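DUF3194 domain-containing protein (Thermococcus onnurineus, PDB 3UEB) is of unknown function, a small alpha-and-beta protein of the UPF0440 family from a marine archaeon that assembles as two copies. Local coordinates at residues Asp40-Ser45 / Val68-Pro73. Sequence-based numbering, arbitrary orientation.
Sequences DHLTRS and VYLEVP
Leu42 reaches across to Leu70 and Val72 with a single methyl, a compact example of how one branched side chain can join the C-terminal end of a helix to a strand and the residues that follow it. Leu42, at the C-terminal end of helix 20-41, where the chain leads on toward strand 49-56, directs its CB toward the end of strand 63-71. From CB the side chain steps to CG, which sits beside the backbone N and anti to the carbonyl carbon (chi1 -72°); CB and CG make no close approach to the strand segment. The branch then divides the work. With chi2 at 179° the chain runs straight on through CG, placing CD1 anti to CA, farther from it than CD2. CD1 carries the contact, lying 4.2 Å from Val72 CG1 and 4.3 Å from Leu70 CD2, so that one methyl bridges two residues of alternate position along the chain. The Leu42 and Val72 side chains meet at about a right angle, methyl against methyl. Leu83 of helix 80-104, which also packs on Leu70, joins Leu42 in the same apolar cluster, with Val47 and Val78 from the neighbouring loops.

Farther out, the carbonyl O of Ser45 makes a van der Waals approach to the ring of Pro73, 3.6 Å from CG and 4.0 Å from CD. On the strand's other face, Tyr69 OH donates to Glu71 OE1 at 2.6 Å, entering 36° out of the carboxylate plane. Between the Leu42, Leu70 and Val72 methyls, then, attraction is weakly directional and depends on shape and exclusion of water more than on exact bond geometry.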
loop_
_atom_site.group_PDB
_atom_site.type_symbol
_atom_site.label_atom_id
_atom_site.label_comp_id
_atom_site.label_asym_id
_atom_site.label_seq_id
_atom_site.Cartn_x
_atom_site.Cartn_y
_atom_site.Cartn_z
ATOM N N ASP A 40 6.044 -13.748 -5.336
ATOM C CA ASP A 40 6.387 -14.553 -6.498
ATOM C C ASP A 40 7.694 -15.287 -6.249
ATOM O O ASP A 40 8.049 -16.204 -6.991
ATOM C CB ASP A 40 6.536 -13.691 -7.758
ATOM C CG ASP A 40 5.206 -13.190 -8.292
ATOM O OD1 ASP A 40 4.191 -13.916 -8.178
ATOM O OD2 ASP A 40 5.179 -12.071 -8.843
ATOM N N HIS A 41 8.408 -14.900 -5.198
ATOM C CA HIS A 41 9.687 -15.528 -4.905
ATOM C C HIS A 41 9.767 -16.267 -3.576
ATOM O O HIS A 41 10.791 -16.876 -3.249
ATOM C CB HIS A 41 10.808 -14.487 -4.997
ATOM C CG HIS A 41 10.950 -13.882 -6.361
ATOM N ND1 HIS A 41 10.022 -13.009 -6.888
ATOM C CD2 HIS A 41 11.885 -14.064 -7.324
ATOM C CE1 HIS A 41 10.378 -12.682 -8.117
ATOM N NE2 HIS A 41 11.504 -13.309 -8.407
ATOM N N LEU A 42 8.696 -16.209 -2.800
ATOM C CA LEU A 42 8.660 -16.908 -1.522
ATOM C C LEU A 42 7.354 -17.659 -1.460
ATOM O O LEU A 42 6.357 -17.224 -2.027
ATOM C CB LEU A 42 8.730 -15.931 -0.342
ATOM C CG LEU A 42 10.039 -15.213 -0.019
ATOM C CD1 LEU A 42 9.811 -14.309 1.178
ATOM C CD2 LEU A 42 11.140 -16.217 0.287
ATOM N N THR A 43 7.353 -18.802 -0.796
ATOM C CA THR A 43 6.112 -19.547 -0.678
ATOM C C THR A 43 5.267 -18.794 0.345
ATOM O O THR A 43 5.797 -18.004 1.121
ATOM C CB THR A 43 6.359 -20.971 -0.182
ATOM O OG1 THR A 43 5.123 -21.695 -0.203
ATOM C CG2 THR A 43 6.895 -20.955 1.222
ATOM N N ARG A 44 3.963 -19.036 0.350
ATOM C CA ARG A 44 3.071 -18.360 1.281
ATOM C C ARG A 44 3.565 -18.514 2.713
ATOM O O ARG A 44 3.645 -17.543 3.459
ATOM C CB ARG A 44 1.659 -18.939 1.173
ATOM C CG ARG A 44 1.107 -18.977 -0.246
ATOM C CD ARG A 44 0.496 -17.646 -0.684
ATOM N NE ARG A 44 -0.963 -17.642 -0.557
ATOM C CZ ARG A 44 -1.624 -17.412 0.574
ATOM N NH1 ARG A 44 -0.962 -17.159 1.700
ATOM N NH2 ARG A 44 -2.952 -17.433 0.583
ATOM N N SER A 45 3.908 -19.739 3.088
ATOM C CA SER A 45 4.362 -20.021 4.438
ATOM C C SER A 45 5.655 -19.309 4.817
ATOM O O SER A 45 5.921 -19.103 5.999
ATOM C CB SER A 45 4.556 -21.522 4.619
ATOM O OG SER A 45 5.720 -21.942 3.932
ATOM N N VAL A 68 9.387 -0.712 3.158
ATOM C CA VAL A 68 9.195 -2.153 3.078
ATOM C C VAL A 68 9.683 -2.848 4.343
ATOM O O VAL A 68 10.759 -2.533 4.859
ATOM C CB VAL A 68 9.976 -2.769 1.884
ATOM C CG1 VAL A 68 9.517 -4.202 1.649
ATOM C CG2 VAL A 68 9.790 -1.930 0.640
ATOM N N TYR A 69 8.881 -3.779 4.849
ATOM C CA TYR A 69 9.257 -4.558 6.017
ATOM C C TYR A 69 8.881 -5.994 5.684
ATOM O O TYR A 69 7.752 -6.272 5.282
ATOM C CB TYR A 69 8.516 -4.109 7.282
ATOM C CG TYR A 69 8.776 -5.034 8.459
ATOM C CD1 TYR A 69 9.968 -4.961 9.181
ATOM C CD2 TYR A 69 7.864 -6.032 8.802
ATOM C CE1 TYR A 69 10.242 -5.859 10.210
ATOM C CE2 TYR A 69 8.133 -6.935 9.829
ATOM C CZ TYR A 69 9.321 -6.842 10.528
ATOM O OH TYR A 69 9.592 -7.723 11.551
ATOM N N LEU A 70 9.832 -6.905 5.844
ATOM C CA LEU A 70 9.590 -8.304 5.522
ATOM C C LEU A 70 10.185 -9.203 6.576
ATOM O O LEU A 70 11.316 -9.001 7.009
ATOM C CB LEU A 70 10.191 -8.644 4.152
ATOM C CG LEU A 70 10.098 -10.102 3.689
ATOM C CD1 LEU A 70 8.644 -10.580 3.760
ATOM C CD2 LEU A 70 10.623 -10.218 2.260
ATOM N N GLU A 71 9.413 -10.207 6.971
ATOM C CA GLU A 71 9.842 -11.145 7.986
ATOM C C GLU A 71 9.514 -12.573 7.564
ATOM O O GLU A 71 8.422 -12.850 7.066
ATOM C CB GLU A 71 9.129 -10.815 9.298
ATOM C CG GLU A 71 9.767 -11.392 10.544
ATOM C CD GLU A 71 8.946 -11.113 11.785
ATOM O OE1 GLU A 71 8.430 -9.983 11.918
ATOM O OE2 GLU A 71 8.823 -12.020 12.633
ATOM N N VAL A 72 10.470 -13.477 7.745
ATOM C CA VAL A 72 10.251 -14.883 7.421
ATOM C C VAL A 72 10.417 -15.661 8.730
ATOM O O VAL A 72 10.971 -15.132 9.694
ATOM C CB VAL A 72 11.276 -15.402 6.373
ATOM C CG1 VAL A 72 11.180 -14.582 5.101
ATOM C CG2 VAL A 72 12.685 -15.346 6.940
ATOM N N PRO A 73 9.926 -16.913 8.792
ATOM C CA PRO A 73 10.063 -17.709 10.022
ATOM C C PRO A 73 11.534 -17.833 10.432
ATOM O O PRO A 73 12.424 -17.806 9.578
ATOM C CB PRO A 73 9.458 -19.056 9.634
ATOM C CG PRO A 73 8.419 -18.671 8.611
ATOM C CD PRO A 73 9.157 -17.649 7.772
#